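Local coordinates for protein-tyrosine-phosphatase (Shewanella sp., PDB 2Z72) that probably hydrolyses phosphotyrosine as a cold-active phosphatase of the calcineurin-like phosphoesterase family, with two zinc ions bound, at residues R217-D222 with N246-G251. Sequence-based numbering, arbitrary orientation.
Sequences RELTLD and NFLFFG
In the Schellman motif that ends helix 212-216, and in the short link from there to helix 221-231, R217 and L219 send their side chains to F247 and L248 on helix 243-249. The ring of F247 is the centre of the contact. L219 reaches it at the edge, near the ring plane, with CD1 3.6 Å from CE1 of F247. The same methyl lies 4.0 Å from CD2 of L248, so it touches two consecutive residues of the helix. Both R217 and L219 run past F247 antiparallel to its side chain. R217 is extended through chi2 and chi3 (-171° and 179°), with CD 3.8 Å from F247 CD1 and NE 3.7 Å from F247 CB. The approach is oblique, made by CD and NE rather than by a stacked guanidinium. Phenylalanine suits this buried place by giving its edge to a leucine methyl and its flank to the arginine; the leucines add apolar bulk without polar groups to satisfy. Arginine suits the border because its CD methylene can lie against the ring while NE pairs with E213 and NH2 with D243. The leucine-phenylalanine part is therefore apolar and buried, and R217 borders it, its course past the ring probably fixed by those two acidic partners.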
ATOM      1  N   ARG A 217      -4.926  25.003   3.596  1.00 17.40           N
ATOM      2  CA  ARG A 217      -6.182  24.408   4.040  1.00 17.47           C
ATOM      3  C   ARG A 217      -6.190  23.987   5.510  1.00 17.18           C
ATOM      4  O   ARG A 217      -7.216  23.537   5.971  1.00 20.65           O
ATOM      5  CB  ARG A 217      -6.517  23.196   3.164  1.00 19.18           C
ATOM      6  CG  ARG A 217      -6.857  23.668   1.718  1.00 19.09           C
ATOM      7  CD  ARG A 217      -7.392  22.489   0.934  1.00 21.23           C
ATOM      8  NE  ARG A 217      -7.728  22.967  -0.425  1.00 20.64           N
ATOM      9  CZ  ARG A 217      -8.883  23.524  -0.741  1.00 24.95           C
ATOM     10  NH1 ARG A 217      -9.863  23.695   0.128  1.00 32.58           N
ATOM     11  NH2 ARG A 217      -9.069  23.928  -1.990  1.00 31.59           N
ATOM     12  N   GLU A 218      -5.067  24.171   6.214  1.00 17.30           N
ATOM     13  CA  GLU A 218      -4.976  23.946   7.632  1.00 17.94           C
ATOM     14  C   GLU A 218      -5.393  22.504   7.915  1.00 16.54           C
ATOM     15  O   GLU A 218      -6.058  22.225   8.909  1.00 19.93           O
ATOM     16  CB  GLU A 218      -5.890  24.896   8.402  0.51 22.20           C
ATOM     17  CG  GLU A 218      -5.615  26.370   8.129  0.51 25.64           C
ATOM     18  CD  GLU A 218      -6.390  27.314   9.033  0.51 27.48           C
ATOM     19  OE1 GLU A 218      -5.830  28.382   9.398  0.51 33.65           O
ATOM     20  OE2 GLU A 218      -7.557  27.028   9.387  0.51 39.80           O
ATOM     21  N   LEU A 219      -4.967  21.565   7.080  1.00 16.15           N
ATOM     22  CA  LEU A 219      -5.288  20.161   7.311  1.00 14.44           C
ATOM     23  C   LEU A 219      -4.438  19.569   8.409  1.00 13.32           C
ATOM     24  O   LEU A 219      -3.403  20.066   8.841  1.00 15.12           O
ATOM     25  CB  LEU A 219      -5.104  19.365   6.007  1.00 15.32           C
ATOM     26  CG  LEU A 219      -6.298  19.418   5.064  1.00 15.27           C
ATOM     27  CD1 LEU A 219      -5.908  19.181   3.632  1.00 16.42           C
ATOM     28  CD2 LEU A 219      -7.343  18.407   5.544  1.00 17.73           C
ATOM     29  N   THR A 220      -4.920  18.456   8.959  1.00 13.26           N
ATOM     30  CA  THR A 220      -4.217  17.612   9.897  1.00 12.59           C
ATOM     31  C   THR A 220      -4.249  16.167   9.385  1.00 10.71           C
ATOM     32  O   THR A 220      -5.147  15.815   8.601  1.00 11.12           O
ATOM     33  CB  THR A 220      -4.805  17.645  11.315  1.00 14.35           C
ATOM     34  OG1 THR A 220      -6.084  17.040  11.235  1.00 14.00           O
ATOM     35  CG2 THR A 220      -4.889  19.080  11.842  1.00 18.57           C
ATOM     36  N   LEU A 221      -3.307  15.372   9.853  1.00 10.98           N
ATOM     37  CA  LEU A 221      -3.296  13.949   9.509  1.00  9.84           C
ATOM     38  C   LEU A 221      -4.646  13.315   9.842  1.00  9.63           C
ATOM     39  O   LEU A 221      -5.226  12.601   9.022  1.00  9.89           O
ATOM     40  CB  LEU A 221      -2.159  13.230  10.164  1.00 10.02           C
ATOM     41  CG  LEU A 221      -0.902  12.970   9.298  1.00 12.54           C
ATOM     42  CD1 LEU A 221      -0.379  14.218   8.678  1.00 13.60           C
ATOM     43  CD2 LEU A 221       0.119  12.189  10.101  1.00 13.20           C
ATOM     44  N   ASP A 222      -5.179  13.545  11.062  1.00 11.66           N
ATOM     45  CA  ASP A 222      -6.372  12.831  11.442  1.00 12.30           C
ATOM     46  C   ASP A 222      -7.561  13.240  10.589  1.00 11.44           C
ATOM     47  O   ASP A 222      -8.364  12.405  10.196  1.00 11.78           O
ATOM     48  CB  ASP A 222      -6.697  13.003  12.922  1.00 16.41           C
ATOM     49  CG  ASP A 222      -7.878  12.153  13.327  1.00 20.90           C
ATOM     50  OD1 ASP A 222      -8.899  12.719  13.618  1.00 27.07           O
ATOM     51  OD2 ASP A 222      -7.869  10.902  13.291  1.00 23.72           O
ATOM     52  N   ASN A 246     -11.928  17.503  -3.163  1.00 12.85           N
ATOM     53  CA  ASN A 246     -11.313  17.652  -4.477  1.00 13.76           C
ATOM     54  C   ASN A 246      -9.797  17.750  -4.358  1.00 12.19           C
ATOM     55  O   ASN A 246      -9.026  17.086  -5.026  1.00 14.56           O
ATOM     56  CB  ASN A 246     -11.952  18.862  -5.143  0.58 14.38           C
ATOM     57  CG  ASN A 246     -11.491  19.045  -6.573  0.58 14.39           C
ATOM     58  OD1 ASN A 246     -10.292  18.902  -6.860  0.58 16.97           O
ATOM     59  ND2 ASN A 246     -12.396  19.353  -7.488  0.58 18.79           N
ATOM     60  N   PHE A 247      -9.359  18.577  -3.411  1.00 12.62           N
ATOM     61  CA  PHE A 247      -7.916  18.646  -3.081  1.00 12.28           C
ATOM     62  C   PHE A 247      -7.358  17.294  -2.712  1.00 11.02           C
ATOM     63  O   PHE A 247      -6.365  16.830  -3.237  1.00 11.27           O
ATOM     64  CB  PHE A 247      -7.655  19.611  -1.913  1.00 13.85           C
ATOM     65  CG  PHE A 247      -6.233  19.518  -1.442  1.00 13.33           C
ATOM     66  CD1 PHE A 247      -5.937  19.114  -0.147  1.00 14.60           C
ATOM     67  CD2 PHE A 247      -5.185  19.783  -2.284  1.00 15.10           C
ATOM     68  CE1 PHE A 247      -4.647  18.975   0.278  1.00 15.19           C
ATOM     69  CE2 PHE A 247      -3.874  19.685  -1.878  1.00 15.61           C
ATOM     70  CZ  PHE A 247      -3.594  19.258  -0.611  1.00 14.44           C
ATOM     71  N   LEU A 248      -7.978  16.623  -1.739  1.00 11.04           N
ATOM     72  CA  LEU A 248      -7.459  15.389  -1.200  1.00 11.05           C
ATOM     73  C   LEU A 248      -7.370  14.280  -2.226  1.00 10.23           C
ATOM     74  O   LEU A 248      -6.446  13.458  -2.177  1.00 10.04           O
ATOM     75  CB  LEU A 248      -8.277  14.945   0.034  1.00 11.33           C
ATOM     76  CG  LEU A 248      -8.109  15.792   1.293  1.00 11.53           C
ATOM     77  CD1 LEU A 248      -9.125  15.337   2.351  1.00 13.26           C
ATOM     78  CD2 LEU A 248      -6.678  15.661   1.792  1.00 11.82           C
ATOM     79  N   PHE A 249      -8.362  14.203  -3.117  1.00 10.72           N
ATOM     80  CA  PHE A 249      -8.436  13.065  -4.016  1.00 10.81           C
ATOM     81  C   PHE A 249      -7.805  13.276  -5.361  1.00 11.26           C
ATOM     82  O   PHE A 249      -7.579  12.264  -6.076  1.00 11.96           O
ATOM     83  CB  PHE A 249      -9.908  12.642  -4.224  1.00 11.62           C
ATOM     84  CG  PHE A 249     -10.407  11.755  -3.094  1.00 10.12           C
ATOM     85  CD1 PHE A 249     -10.834  12.234  -1.890  1.00 11.04           C
ATOM     86  CD2 PHE A 249     -10.400  10.384  -3.255  1.00 12.69           C
ATOM     87  CE1 PHE A 249     -11.275  11.411  -0.853  1.00 11.19           C
ATOM     88  CE2 PHE A 249     -10.868   9.573  -2.244  1.00 12.80           C
ATOM     89  CZ  PHE A 249     -11.270  10.071  -1.045  1.00 11.08           C
ATOM     90  N   PHE A 250      -7.484  14.489  -5.763  1.00 12.51           N
ATOM     91  CA  PHE A 250      -7.016  14.705  -7.129  1.00 13.09           C
ATOM     92  C   PHE A 250      -5.637  15.283  -7.211  1.00 12.94           C
ATOM     93  O   PHE A 250      -4.777  15.039  -6.361  1.00 13.33           O
ATOM     94  CB  PHE A 250      -8.138  15.460  -7.887  1.00 16.83           C
ATOM     95  CG  PHE A 250      -9.408  14.619  -7.884  1.00 17.83           C
ATOM     96  CD1 PHE A 250     -10.536  15.154  -7.259  1.00 18.98           C
ATOM     97  CD2 PHE A 250      -9.465  13.349  -8.410  1.00 19.54           C
ATOM     98  CE1 PHE A 250     -11.698  14.401  -7.199  1.00 19.06           C
ATOM     99  CE2 PHE A 250     -10.632  12.574  -8.375  1.00 20.27           C
ATOM    100  CZ  PHE A 250     -11.736  13.137  -7.724  1.00 21.97           C
ATOM    101  N   GLY A 251      -5.251  15.967  -8.283  1.00 15.65           N
ATOM    102  CA  GLY A 251      -3.887  16.098  -8.728  1.00 15.35           C
ATOM    103  C   GLY A 251      -2.865  16.744  -7.871  1.00 15.32           C
ATOM    104  O   GLY A 251      -1.648  16.451  -7.964  1.00 17.27           O
TER